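Local coordinates for hypothetical protein GrpB (Enterococcus faecalis, PDB 2NRK) that is of unknown function but belongs to a family grouped with the nucleotidyltransferases, so it may bind or transfer nucleotides, at residues A[40-45]-A[136-141]; A[68-73]-A[78-83]; A[90-95]-A[101-106]; A[117-122]-A[165-170]. All blocks are in the same frame, centred on the assembly; numbering follows the deposited sequence. Where two conformers were deposited one is given.

In the fold
Interaction 3 joins the central strand 101-107 to its neighbour 89-94 by a full set of antiparallel backbone bonds. Interaction 2 adds the sheet's edge strand, 79-80, and packs short helix 70-75 against it through aromatic and apolar groups; E79 and R93 tie the two contacts with a salt bridge. Interactions 1 and 4 lie across the chain's centre from these. Interaction 1 is a sparse polar reach from helix 128-142 to the loop after strand 34-40; interaction 4 is a buried crossing of helices 111-126 and 157-171 beside the second subunit. The other three are partly buried, 3 nearest the chain's centre and 2 farthest. H117 and Y106 link helix 111-126 to the sheet.

Interaction 1: A[40-45]-A[136-141]; sequences IGSTSV and TLKKQL
S42 and K138 meet through a single polar pair, the lysine amine bonding to the serine hydroxyl across a wide backbone separation: their CA atoms lie 10.5 Å apart. K138 NZ donates to S42 OG at 2.8 Å. The amine does not come straight on beyond the hydroxyl but from beside the CB-OG bond, roughly at a right angle to it, and NZ therefore also lies 3.1 Å from S42 CB. On the lysine side the chain runs out from helix 128-142 and kinks once, at chi3 (-82°), before its amine reaches the loop. A49 O takes a second bond from this NZ, while Y134 makes a cation-pi contact with it. Within the loop, G41 O receives both S44 N and S44 OG, the latter at 2.7 Å, closing the tight 3-10 turn that presents S42. A Gly-Ser pair just after a strand is consistent with the family's nucleotidyltransferase relationship, though no substrate site is established here. One amine thus ties two points of this loop to a distant helix by directional bonds.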
loop_
_atom_site.group_PDB
_atom_site.type_symbol
_atom_site.label_atom_id
_atom_site.label_comp_id
_atom_site.label_asym_id
_atom_site.label_seq_id
_atom_site.Cartn_x
_atom_site.Cartn_y
_atom_site.Cartn_z
ATOM N N ILE A 40 -3.380 7.397 13.439
ATOM C CA ILE A 40 -3.833 6.029 13.247
ATOM C C ILE A 40 -4.389 5.503 14.566
ATOM O O ILE A 40 -4.473 6.241 15.573
ATOM C CB ILE A 40 -2.732 5.127 12.666
ATOM C CG1 ILE A 40 -1.466 5.120 13.552
ATOM C CG2 ILE A 40 -2.424 5.536 11.226
ATOM C CD1 ILE A 40 -0.630 3.833 13.473
ATOM N N GLY A 41 -4.799 4.237 14.560
ATOM C CA GLY A 41 -5.289 3.578 15.780
ATOM C C GLY A 41 -6.679 4.065 16.153
ATOM O O GLY A 41 -7.275 4.827 15.401
ATOM N N SER A 42 -7.177 3.632 17.311
ATOM C CA SER A 42 -8.596 3.925 17.615
ATOM C C SER A 42 -8.874 5.405 17.786
ATOM O O SER A 42 -10.002 5.852 17.464
ATOM C CB SER A 42 -9.056 3.135 18.833
ATOM O OG SER A 42 -9.089 1.763 18.472
ATOM N N THR A 43 -7.890 6.184 18.259
ATOM C CA THR A 43 -8.193 7.623 18.479
ATOM C C THR A 43 -8.351 8.409 17.166
ATOM O O THR A 43 -8.817 9.558 17.182
ATOM C CB THR A 43 -7.184 8.355 19.426
ATOM O OG1 THR A 43 -5.927 8.508 18.750
ATOM C CG2 THR A 43 -7.036 7.627 20.781
ATOM N N SER A 44 -8.010 7.781 16.040
ATOM C CA SER A 44 -8.121 8.409 14.719
ATOM C C SER A 44 -9.486 8.122 14.067
ATOM O O SER A 44 -9.713 8.556 12.947
ATOM C CB SER A 44 -6.985 7.929 13.786
ATOM O OG SER A 44 -7.202 6.594 13.342
ATOM N N VAL A 45 -10.360 7.382 14.759
ATOM C CA VAL A 45 -11.669 7.018 14.206
ATOM C C VAL A 45 -12.732 7.813 14.955
ATOM O O VAL A 45 -13.032 7.524 16.122
ATOM C CB VAL A 45 -11.925 5.509 14.364
ATOM C CG1 VAL A 45 -13.321 5.137 13.795
ATOM C CG2 VAL A 45 -10.829 4.718 13.657
ATOM N N THR A 136 -17.495 -1.589 21.822
ATOM C CA THR A 136 -18.244 -2.368 22.796
ATOM C C THR A 136 -17.357 -3.480 23.356
ATOM O O THR A 136 -17.353 -3.721 24.553
ATOM C CB THR A 136 -19.558 -2.915 22.182
ATOM O OG1 THR A 136 -20.423 -1.804 21.916
ATOM C CG2 THR A 136 -20.279 -3.872 23.144
ATOM N N LEU A 137 -16.609 -4.141 22.484
ATOM C CA LEU A 137 -15.693 -5.182 22.912
ATOM C C LEU A 137 -14.642 -4.622 23.864
ATOM O O LEU A 137 -14.360 -5.214 24.898
ATOM C CB LEU A 137 -15.029 -5.851 21.711
ATOM C CG LEU A 137 -13.883 -6.817 21.998
ATOM C CD1 LEU A 137 -14.392 -7.975 22.880
ATOM C CD2 LEU A 137 -13.370 -7.317 20.691
ATOM N N LYS A 138 -14.069 -3.477 23.510
ATOM C CA LYS A 138 -13.004 -2.899 24.336
ATOM C C LYS A 138 -13.544 -2.528 25.718
ATOM O O LYS A 138 -12.877 -2.757 26.738
ATOM C CB LYS A 138 -12.358 -1.697 23.628
ATOM C CG LYS A 138 -11.486 -2.092 22.414
ATOM C CD LYS A 138 -10.613 -0.923 21.909
ATOM C CE LYS A 138 -11.395 -0.009 21.013
ATOM N NZ LYS A 138 -10.653 1.249 20.691
ATOM N N LYS A 139 -14.769 -1.993 25.758
ATOM C CA LYS A 139 -15.366 -1.592 27.013
ATOM C C LYS A 139 -15.630 -2.825 27.868
ATOM O O LYS A 139 -15.351 -2.814 29.072
ATOM C CB LYS A 139 -16.647 -0.775 26.773
ATOM C CG LYS A 139 -16.347 0.644 26.286
ATOM C CD LYS A 139 -17.585 1.537 26.221
ATOM C CE LYS A 139 -18.280 1.478 24.874
ATOM N NZ LYS A 139 -19.511 2.345 24.832
ATOM N N GLN A 140 -16.142 -3.888 27.239
ATOM C CA GLN A 140 -16.370 -5.181 27.900
ATOM C C GLN A 140 -15.080 -5.778 28.466
ATOM O O GLN A 140 -15.051 -6.276 29.598
ATOM C CB GLN A 140 -17.005 -6.179 26.926
ATOM C CG GLN A 140 -18.525 -6.138 26.865
ATOM C CD GLN A 140 -19.116 -7.039 25.779
ATOM O OE1 GLN A 140 -18.496 -8.018 25.330
ATOM N NE2 GLN A 140 -20.330 -6.709 25.353
ATOM N N LEU A 141 -14.020 -5.752 27.666
ATOM C CA LEU A 141 -12.718 -6.275 28.096
ATOM C C LEU A 141 -12.195 -5.540 29.335
ATOM O O LEU A 141 -11.766 -6.174 30.300
ATOM C CB LEU A 141 -11.685 -6.226 26.972
ATOM C CG LEU A 141 -11.863 -7.293 25.897
ATOM C CD1 LEU A 141 -11.070 -6.921 24.671
ATOM C CD2 LEU A 141 -11.444 -8.675 26.417
#

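Interaction 2: A[68-73]-A[78-83]; sequences LLQWEF and YEYMGE
The chain turns back on itself between helix 70-75 and strand 79-80, and one backbone bond spans the turn: Y78 N donates to F73 O at 3.0 Å with an N-H...O angle of 156°. The short helix thus returns tightly into the edge strand of the mixed sheet and packs on it beside helix 14-30. Near this bond the CA atoms of F73 and Y78 are 5.4 Å apart, and one helical turn back those of Q70 and Y80 are 6.1 Å apart. Q70 lies flat over Y80: its CB stands 3.7 Å from the ring centroid, almost on the ring normal, in a CH-pi contact. With CG anti to the backbone N (chi1 160°) the extended chain runs from the ring centre out over the Y80 CG and CD2 rim, its amide nearly parallel to the ring, 10° between planes. F73 meets the edge of the same tyrosine, CD2 to Y80 CE1 at 3.9 Å, and it also packs on L26, I29 and L30 of helix 14-30. Y78 packs CB to CB against F73. Carbon-on-carbon packing thus makes up most of the contact, and the polar ends of Q70, Y78 and Y80 are taken up by E74, E22 and D67.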
loop_
_atom_site.group_PDB
_atom_site.type_symbol
_atom_site.label_atom_id
_atom_site.label_comp_id
_atom_site.label_asym_id
_atom_site.label_seq_id
_atom_site.Cartn_x
_atom_site.Cartn_y
_atom_site.Cartn_z
ATOM N N LEU A 68 19.774 8.684 14.567
ATOM C CA LEU A 68 20.565 9.883 14.882
ATOM C C LEU A 68 19.794 10.849 15.773
ATOM O O LEU A 68 20.408 11.743 16.389
ATOM C CB LEU A 68 20.949 10.643 13.608
ATOM C CG LEU A 68 21.698 9.954 12.478
ATOM C CD1 LEU A 68 21.837 10.879 11.271
ATOM C CD2 LEU A 68 23.055 9.536 12.982
ATOM N N LEU A 69 18.466 10.674 15.824
ATOM C CA LEU A 69 17.575 11.633 16.464
ATOM C C LEU A 69 17.061 11.112 17.818
ATOM O O LEU A 69 16.212 11.753 18.457
ATOM C CB LEU A 69 16.389 11.925 15.528
ATOM C CG LEU A 69 16.858 12.629 14.241
ATOM C CD1 LEU A 69 15.646 12.850 13.346
ATOM C CD2 LEU A 69 17.612 13.934 14.537
ATOM N N GLN A 70 17.559 9.948 18.236
ATOM C CA GLN A 70 17.081 9.314 19.467
ATOM C C GLN A 70 17.018 10.321 20.618
ATOM O O GLN A 70 16.017 10.422 21.324
ATOM C CB GLN A 70 17.950 8.124 19.868
ATOM C CG GLN A 70 17.797 7.746 21.366
ATOM C CD GLN A 70 18.469 6.430 21.760
ATOM O OE1 GLN A 70 19.096 5.758 20.934
ATOM N NE2 GLN A 70 18.358 6.070 23.042
ATOM N N TRP A 71 18.091 11.082 20.801
ATOM C CA TRP A 71 18.187 11.966 21.982
ATOM C C TRP A 71 17.325 13.234 21.837
ATOM O O TRP A 71 16.913 13.829 22.843
ATOM C CB TRP A 71 19.668 12.240 22.316
ATOM C CG TRP A 71 20.309 10.907 22.500
ATOM C CD1 TRP A 71 20.271 10.127 23.620
ATOM C CD2 TRP A 71 20.923 10.113 21.474
ATOM N NE1 TRP A 71 20.857 8.898 23.359
ATOM C CE2 TRP A 71 21.264 8.875 22.050
ATOM C CE3 TRP A 71 21.231 10.341 20.125
ATOM C CZ2 TRP A 71 21.923 7.870 21.330
ATOM C CZ3 TRP A 71 21.872 9.320 19.395
ATOM C CH2 TRP A 71 22.202 8.108 20.016
ATOM N N GLU A 72 17.038 13.628 20.594
ATOM C CA GLU A 72 16.068 14.696 20.353
ATOM C C GLU A 72 14.676 14.220 20.780
ATOM O O GLU A 72 13.909 14.961 21.392
ATOM C CB GLU A 72 16.046 15.099 18.870
ATOM C CG GLU A 72 17.274 15.818 18.392
ATOM C CD GLU A 72 17.420 17.219 18.949
ATOM O OE1 GLU A 72 16.483 17.743 19.623
ATOM O OE2 GLU A 72 18.509 17.801 18.709
ATOM N N PHE A 73 14.325 12.980 20.439
ATOM C CA PHE A 73 13.044 12.460 20.884
ATOM C C PHE A 73 12.973 12.315 22.404
ATOM O O PHE A 73 11.945 12.621 23.013
ATOM C CB PHE A 73 12.761 11.121 20.246
ATOM C CG PHE A 73 12.505 11.198 18.773
ATOM C CD1 PHE A 73 11.456 12.002 18.263
ATOM C CD2 PHE A 73 13.274 10.442 17.895
ATOM C CE1 PHE A 73 11.222 12.048 16.873
ATOM C CE2 PHE A 73 13.036 10.483 16.497
ATOM C CZ PHE A 73 12.012 11.290 16.004
ATOM N N TYR A 78 10.082 11.221 24.975
ATOM C CA TYR A 78 9.957 9.848 24.497
ATOM C C TYR A 78 10.997 8.892 25.058
ATOM O O TYR A 78 12.168 9.264 25.268
ATOM C CB TYR A 78 10.020 9.801 22.960
ATOM C CG TYR A 78 8.768 10.347 22.315
ATOM C CD1 TYR A 78 7.588 9.578 22.283
ATOM C CD2 TYR A 78 8.750 11.637 21.787
ATOM C CE1 TYR A 78 6.418 10.079 21.689
ATOM C CE2 TYR A 78 7.574 12.153 21.211
ATOM C CZ TYR A 78 6.433 11.344 21.159
ATOM O OH TYR A 78 5.242 11.830 20.616
ATOM N N GLU A 79 10.555 7.657 25.307
ATOM C CA GLU A 79 11.441 6.527 25.356
ATOM C C GLU A 79 11.612 6.018 23.925
ATOM O O GLU A 79 10.625 5.752 23.217
ATOM C CB GLU A 79 10.823 5.381 26.177
ATOM C CG GLU A 79 10.844 5.471 27.645
ATOM C CD GLU A 79 10.329 4.134 28.222
ATOM O OE1 GLU A 79 9.093 3.963 28.291
ATOM O OE2 GLU A 79 11.158 3.263 28.533
ATOM N N TYR A 80 12.864 5.898 23.514
ATOM C CA TYR A 80 13.222 5.493 22.167
ATOM C C TYR A 80 13.404 3.979 22.158
ATOM O O TYR A 80 14.408 3.474 22.662
ATOM C CB TYR A 80 14.512 6.193 21.751
ATOM C CG TYR A 80 14.814 6.031 20.282
ATOM C CD1 TYR A 80 14.258 6.910 19.344
ATOM C CD2 TYR A 80 15.668 5.025 19.831
ATOM C CE1 TYR A 80 14.526 6.787 18.002
ATOM C CE2 TYR A 80 15.946 4.881 18.456
ATOM C CZ TYR A 80 15.346 5.762 17.564
ATOM O OH TYR A 80 15.610 5.626 16.227
HETATM N N MSE A 81 12.418 3.256 21.635
HETATM C CA MSE A 81 12.366 1.798 21.855
HETATM C C MSE A 81 12.999 0.944 20.745
HETATM O O MSE A 81 13.059 -0.291 20.876
HETATM C CB MSE A 81 10.907 1.329 22.088
HETATM C CG MSE A 81 10.152 1.921 23.293
HETATM SE SE MSE A 81 11.086 1.723 24.920
HETATM C CE MSE A 81 10.775 -0.148 25.270
ATOM N N GLY A 82 13.500 1.579 19.678
ATOM C CA GLY A 82 14.024 0.809 18.549
ATOM C C GLY A 82 12.918 0.052 17.846
ATOM O O GLY A 82 11.756 0.506 17.815
ATOM N N GLU A 83 13.251 -1.122 17.318
ATOM C CA GLU A 83 12.237 -1.931 16.629
ATOM C C GLU A 83 11.191 -2.440 17.620
ATOM O O GLU A 83 10.015 -2.581 17.255
ATOM C CB GLU A 83 12.885 -3.114 15.916
ATOM C CG GLU A 83 13.781 -2.704 14.746
ATOM C CD GLU A 83 14.296 -3.907 13.973
ATOM O OE1 GLU A 83 14.515 -4.981 14.604
ATOM O OE2 GLU A 83 14.522 -3.766 12.743
#

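Interaction 3: A[90-95]-A[101-106]; sequences RYLRKG and HHVHIY
L92 O receives the N-H of V103 at 2.8 Å, nearly straight at 171°, and on the same carbonyl the CA-H of H102 makes a longer contact, 3.4 Å from CA to O. This is one of six backbone bonds joining the two strands of the hairpin, with R90-I105, L92-V103 and K94-H101 as hydrogen-bonded antiparallel pairs. Y91, R93, H102 and H104 line one face of the sheet. There Y91 swings its ring away from its own amide nitrogen (chi1 178°), toward the second strand, and sets OH 3.2 Å above the centre of the H102 imidazole. H104 lies alongside Y91, centroids 5.5 Å apart and planes inclined at 52°, completing an aromatic cluster. H102 NE2 is hydrogen-bonded to R99, and H104 NE2 to D55 of strand 54-60. On the other face L92 CB and V103 CB pack at 3.8 Å, and V103 goes on to L26 of helix 14-30. K94 lays its CE over the face of the H101 ring, 4.0 Å from the centroid, before NZ reaches E22 and I76 O. The hairpin therefore separates two chemistries: hydrocarbon under helix 14-30, and on the reverse a phenol laid against two hydrogen-bonded imidazoles.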
loop_
_atom_site.group_PDB
_atom_site.type_symbol
_atom_site.label_atom_id
_atom_site.label_comp_id
_atom_site.label_asym_id
_atom_site.label_seq_id
_atom_site.Cartn_x
_atom_site.Cartn_y
_atom_site.Cartn_z
ATOM N N ARG A 90 10.798 2.005 14.012
ATOM C CA ARG A 90 11.270 2.675 15.241
ATOM C C ARG A 90 10.062 3.083 16.046
ATOM O O ARG A 90 9.205 3.809 15.544
ATOM C CB ARG A 90 12.177 3.871 14.942
ATOM C CG ARG A 90 13.459 3.464 14.204
ATOM C CD ARG A 90 14.349 2.509 15.042
ATOM N NE ARG A 90 15.631 2.270 14.371
ATOM C CZ ARG A 90 15.837 1.345 13.436
ATOM N NH1 ARG A 90 14.854 0.519 13.079
ATOM N NH2 ARG A 90 17.066 1.225 12.867
ATOM N N TYR A 91 10.018 2.661 17.305
ATOM C CA TYR A 91 8.841 2.849 18.117
ATOM C C TYR A 91 9.215 3.825 19.244
ATOM O O TYR A 91 10.291 3.687 19.846
ATOM C CB TYR A 91 8.436 1.493 18.702
ATOM C CG TYR A 91 7.237 1.521 19.629
ATOM C CD1 TYR A 91 5.987 1.917 19.162
ATOM C CD2 TYR A 91 7.345 1.084 20.955
ATOM C CE1 TYR A 91 4.852 1.902 20.020
ATOM C CE2 TYR A 91 6.217 1.068 21.817
ATOM C CZ TYR A 91 4.994 1.499 21.327
ATOM O OH TYR A 91 3.902 1.487 22.188
ATOM N N LEU A 92 8.343 4.792 19.491
ATOM C CA LEU A 92 8.521 5.752 20.592
ATOM C C LEU A 92 7.292 5.699 21.474
ATOM O O LEU A 92 6.174 5.596 20.983
ATOM C CB LEU A 92 8.644 7.197 20.079
ATOM C CG LEU A 92 9.535 7.549 18.880
ATOM C CD1 LEU A 92 9.397 9.027 18.551
ATOM C CD2 LEU A 92 10.942 7.224 19.196
ATOM N N ARG A 93 7.497 5.821 22.775
ATOM C CA ARG A 93 6.372 5.933 23.695
ATOM C C ARG A 93 6.653 6.986 24.727
ATOM O O ARG A 93 7.805 7.187 25.166
ATOM C CB ARG A 93 6.074 4.577 24.375
ATOM C CG ARG A 93 7.180 4.083 25.254
ATOM C CD ARG A 93 6.898 2.624 25.699
ATOM N NE ARG A 93 7.902 2.258 26.670
ATOM C CZ ARG A 93 8.120 1.012 27.082
ATOM N NH1 ARG A 93 7.381 0.025 26.585
ATOM N NH2 ARG A 93 9.080 0.783 27.963
ATOM N N LYS A 94 5.585 7.667 25.111
ATOM C CA LYS A 94 5.649 8.583 26.255
ATOM C C LYS A 94 4.293 8.706 26.921
ATOM O O LYS A 94 3.283 8.344 26.330
ATOM C CB LYS A 94 6.199 9.942 25.809
ATOM C CG LYS A 94 5.263 10.900 25.148
ATOM C CD LYS A 94 6.006 12.238 24.945
ATOM C CE LYS A 94 5.282 13.178 24.031
ATOM N NZ LYS A 94 5.873 14.598 23.868
ATOM N N GLY A 95 4.260 9.215 28.153
ATOM C CA GLY A 95 5.422 9.760 28.826
ATOM C C GLY A 95 5.769 8.919 30.021
ATOM O O GLY A 95 5.176 7.856 30.229
ATOM N N HIS A 101 1.239 8.920 24.206
ATOM C CA HIS A 101 1.595 8.977 22.759
ATOM C C HIS A 101 2.395 7.736 22.387
ATOM O O HIS A 101 3.334 7.371 23.090
ATOM C CB HIS A 101 2.448 10.207 22.403
ATOM C CG HIS A 101 1.828 11.526 22.749
ATOM N ND1 HIS A 101 1.796 12.026 24.036
ATOM C CD2 HIS A 101 1.295 12.487 21.963
ATOM C CE1 HIS A 101 1.237 13.223 24.027
ATOM N NE2 HIS A 101 0.906 13.521 22.783
ATOM N N HIS A 102 1.999 7.073 21.309
ATOM C CA HIS A 102 2.760 5.928 20.749
ATOM C C HIS A 102 3.078 6.314 19.300
ATOM O O HIS A 102 2.172 6.719 18.554
ATOM C CB HIS A 102 1.934 4.669 20.727
ATOM C CG HIS A 102 1.775 4.039 22.071
ATOM N ND1 HIS A 102 0.841 3.060 22.322
ATOM C CD2 HIS A 102 2.424 4.259 23.236
ATOM C CE1 HIS A 102 0.936 2.683 23.583
ATOM N NE2 HIS A 102 1.888 3.390 24.163
ATOM N N VAL A 103 4.357 6.285 18.950
ATOM C CA VAL A 103 4.779 6.701 17.606
ATOM C C VAL A 103 5.373 5.517 16.888
ATOM O O VAL A 103 6.297 4.878 17.401
ATOM C CB VAL A 103 5.818 7.865 17.703
ATOM C CG1 VAL A 103 6.236 8.336 16.304
ATOM C CG2 VAL A 103 5.243 9.031 18.510
ATOM N N HIS A 104 4.845 5.221 15.698
ATOM C CA HIS A 104 5.225 4.012 14.963
ATOM C C HIS A 104 5.883 4.530 13.688
ATOM O O HIS A 104 5.185 5.086 12.824
ATOM C CB HIS A 104 3.973 3.210 14.565
ATOM C CG HIS A 104 3.043 2.915 15.706
ATOM N ND1 HIS A 104 3.024 1.699 16.356
ATOM C CD2 HIS A 104 2.131 3.692 16.332
ATOM C CE1 HIS A 104 2.113 1.732 17.317
ATOM N NE2 HIS A 104 1.559 2.931 17.329
ATOM N N ILE A 105 7.207 4.417 13.612
ATOM C CA ILE A 105 7.943 4.990 12.485
ATOM C C ILE A 105 8.356 3.842 11.558
ATOM O O ILE A 105 8.928 2.847 12.000
ATOM C CB ILE A 105 9.184 5.779 12.943
ATOM C CG1 ILE A 105 8.809 6.827 14.006
ATOM C CG2 ILE A 105 9.827 6.493 11.761
ATOM C CD1 ILE A 105 10.052 7.530 14.664
ATOM N N TYR A 106 8.065 3.989 10.258
ATOM C CA TYR A 106 8.489 2.976 9.291
ATOM C C TYR A 106 9.106 3.631 8.053
ATOM O O TYR A 106 8.781 4.764 7.713
ATOM C CB TYR A 106 7.305 2.158 8.793
ATOM C CG TYR A 106 6.551 1.373 9.854
ATOM C CD1 TYR A 106 6.955 0.092 10.230
ATOM C CD2 TYR A 106 5.387 1.901 10.400
ATOM C CE1 TYR A 106 6.174 -0.646 11.189
ATOM C CE2 TYR A 106 4.637 1.200 11.339
ATOM C CZ TYR A 106 5.025 -0.048 11.716
ATOM O OH TYR A 106 4.186 -0.713 12.622
#

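Interaction 4: A[117-122]-A[165-170]; sequences HLAFRN and KEALKK
F120 faces A167 with its backbone, CA to A167 CB at 3.7 Å, while its flat ring departs from the segment 165-170 and packs on I163 and E164, earlier in the same helix. The contact is a near-perpendicular crossing of helices 111-126 and 157-171, 93° between segments with axes only 7.9 Å apart at their closest, a separation that small alanines at the crossing permit. The other flat groups of segment 117-122 lie off the interface. The guanidinium of R121 has L118 CD2 3.5 Å above one face, offset toward the rim, and at its edge, in plane, it grips N122 side-on: NE bonds to N122 OD1 at 2.9 Å and NH2 to that same oxygen, while NH1 goes to E38 and to H39 O. Together these hold the guanidinium plane in place. At the crossing A167 CB sits 3.4 Å from A119 O, with the two methyls meeting beside it. L168 brings CD1 within 4.1 Å of A119 CB; it also packs on L115 and on F108 of the second subunit. K169 forms a salt bridge to E61 of that subunit, which places the crossing next to the dimer interface. No hydrogen bond joins the two segments directly, though E166 of one helix bonds Y123 OH of the other; between the segments a water donates to A119 O at 2.9 Å and to A167 O at 2.7 Å.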
loop_
_atom_site.group_PDB
_atom_site.type_symbol
_atom_site.label_atom_id
_atom_site.label_comp_id
_atom_site.label_asym_id
_atom_site.label_seq_id
_atom_site.Cartn_x
_atom_site.Cartn_y
_atom_site.Cartn_z
ATOM N N HIS A 117 -1.960 -0.381 9.106
ATOM C CA HIS A 117 -2.507 0.690 9.933
ATOM C C HIS A 117 -3.493 1.559 9.175
ATOM O O HIS A 117 -4.569 1.830 9.689
ATOM C CB HIS A 117 -1.375 1.580 10.468
ATOM C CG HIS A 117 -0.454 0.870 11.412
ATOM N ND1 HIS A 117 -0.891 0.347 12.614
ATOM C CD2 HIS A 117 0.873 0.603 11.342
ATOM C CE1 HIS A 117 0.137 -0.194 13.254
ATOM N NE2 HIS A 117 1.215 -0.074 12.495
ATOM N N LEU A 118 -3.133 2.014 7.969
ATOM C CA LEU A 118 -4.008 2.959 7.272
ATOM C C LEU A 118 -5.303 2.279 6.827
ATOM O O LEU A 118 -6.371 2.874 6.928
ATOM C CB LEU A 118 -3.315 3.592 6.043
ATOM C CG LEU A 118 -2.140 4.498 6.419
ATOM C CD1 LEU A 118 -1.388 4.893 5.109
ATOM C CD2 LEU A 118 -2.629 5.745 7.183
ATOM N N ALA A 119 -5.207 1.053 6.314
ATOM C CA ALA A 119 -6.421 0.387 5.846
ATOM C C ALA A 119 -7.378 0.167 7.013
ATOM O O ALA A 119 -8.578 0.393 6.870
ATOM C CB ALA A 119 -6.082 -0.942 5.152
ATOM N N PHE A 120 -6.839 -0.282 8.159
ATOM C CA PHE A 120 -7.629 -0.559 9.375
ATOM C C PHE A 120 -8.383 0.698 9.787
ATOM O O PHE A 120 -9.602 0.661 9.971
ATOM C CB PHE A 120 -6.687 -1.014 10.494
ATOM C CG PHE A 120 -7.386 -1.345 11.789
ATOM C CD1 PHE A 120 -8.065 -2.548 11.955
ATOM C CD2 PHE A 120 -7.285 -0.465 12.861
ATOM C CE1 PHE A 120 -8.707 -2.873 13.204
ATOM C CE2 PHE A 120 -7.924 -0.770 14.091
ATOM C CZ PHE A 120 -8.625 -1.958 14.250
ATOM N N ARG A 121 -7.665 1.821 9.861
ATOM C CA ARG A 121 -8.289 3.098 10.196
ATOM C C ARG A 121 -9.380 3.478 9.200
ATOM O O ARG A 121 -10.528 3.796 9.597
ATOM C CB ARG A 121 -7.232 4.215 10.221
ATOM C CG ARG A 121 -7.869 5.591 10.495
ATOM C CD ARG A 121 -6.844 6.661 10.136
ATOM N NE ARG A 121 -6.723 6.789 8.675
ATOM C CZ ARG A 121 -5.841 7.589 8.075
ATOM N NH1 ARG A 121 -5.002 8.354 8.803
ATOM N NH2 ARG A 121 -5.787 7.634 6.748
ATOM N N ASN A 122 -9.039 3.437 7.913
ATOM C CA ASN A 122 -9.990 3.904 6.884
ATOM C C ASN A 122 -11.263 3.068 6.928
ATOM O O ASN A 122 -12.377 3.593 6.806
ATOM C CB ASN A 122 -9.331 3.867 5.518
ATOM C CG ASN A 122 -8.223 4.877 5.366
ATOM O OD1 ASN A 122 -7.986 5.724 6.244
ATOM N ND2 ASN A 122 -7.517 4.809 4.219
ATOM N N LYS A 165 -7.900 -7.714 8.016
ATOM C CA LYS A 165 -8.010 -8.448 6.760
ATOM C C LYS A 165 -9.146 -7.884 5.905
ATOM O O LYS A 165 -8.967 -7.618 4.711
ATOM C CB LYS A 165 -8.192 -9.940 7.060
ATOM C CG LYS A 165 -8.361 -10.795 5.850
ATOM C CD LYS A 165 -8.135 -12.284 6.239
ATOM C CE LYS A 165 -8.565 -13.200 5.113
ATOM N NZ LYS A 165 -8.413 -14.670 5.479
ATOM N N GLU A 166 -10.326 -7.689 6.503
ATOM C CA GLU A 166 -11.441 -7.066 5.803
ATOM C C GLU A 166 -11.030 -5.682 5.285
ATOM O O GLU A 166 -11.383 -5.296 4.156
ATOM C CB GLU A 166 -12.643 -6.899 6.726
ATOM C CG GLU A 166 -13.260 -8.228 7.160
ATOM C CD GLU A 166 -14.524 -8.066 8.024
ATOM O OE1 GLU A 166 -14.973 -6.934 8.290
ATOM O OE2 GLU A 166 -15.076 -9.102 8.448
ATOM N N ALA A 167 -10.278 -4.944 6.115
ATOM C CA ALA A 167 -9.906 -3.571 5.791
ATOM C C ALA A 167 -8.970 -3.510 4.580
ATOM O O ALA A 167 -9.131 -2.649 3.710
ATOM C CB ALA A 167 -9.210 -2.934 6.989
ATOM N N LEU A 168 -8.001 -4.429 4.538
ATOM C CA LEU A 168 -6.997 -4.411 3.457
ATOM C C LEU A 168 -7.665 -4.810 2.130
ATOM O O LEU A 168 -7.330 -4.247 1.083
ATOM C CB LEU A 168 -5.818 -5.323 3.783
ATOM C CG LEU A 168 -4.584 -5.176 2.867
ATOM C CD1 LEU A 168 -4.121 -3.678 2.791
ATOM C CD2 LEU A 168 -3.469 -6.120 3.346
ATOM N N LYS A 169 -8.603 -5.759 2.177
ATOM C CA LYS A 169 -9.388 -6.101 0.979
ATOM C C LYS A 169 -10.115 -4.850 0.473
ATOM O O LYS A 169 -10.080 -4.540 -0.717
ATOM C CB LYS A 169 -10.393 -7.226 1.268
ATOM C CG LYS A 169 -9.708 -8.567 1.502
ATOM C CD LYS A 169 -10.719 -9.638 1.928
ATOM C CE LYS A 169 -10.043 -10.996 2.111
ATOM N NZ LYS A 169 -11.090 -11.993 2.490
ATOM N N LYS A 170 -10.757 -4.131 1.392
ATOM C CA LYS A 170 -11.562 -2.956 1.027
ATOM C C LYS A 170 -10.702 -1.821 0.468
ATOM O O LYS A 170 -11.163 -1.037 -0.403
ATOM C CB LYS A 170 -12.369 -2.466 2.260
ATOM C CG LYS A 170 -13.359 -1.316 1.943
ATOM C CD LYS A 170 -14.490 -1.719 0.942
ATOM C CE LYS A 170 -15.315 -2.924 1.388
ATOM N NZ LYS A 170 -16.368 -3.412 0.388
HETATM O O HOH W 1 -9.595 0.004 4.194
#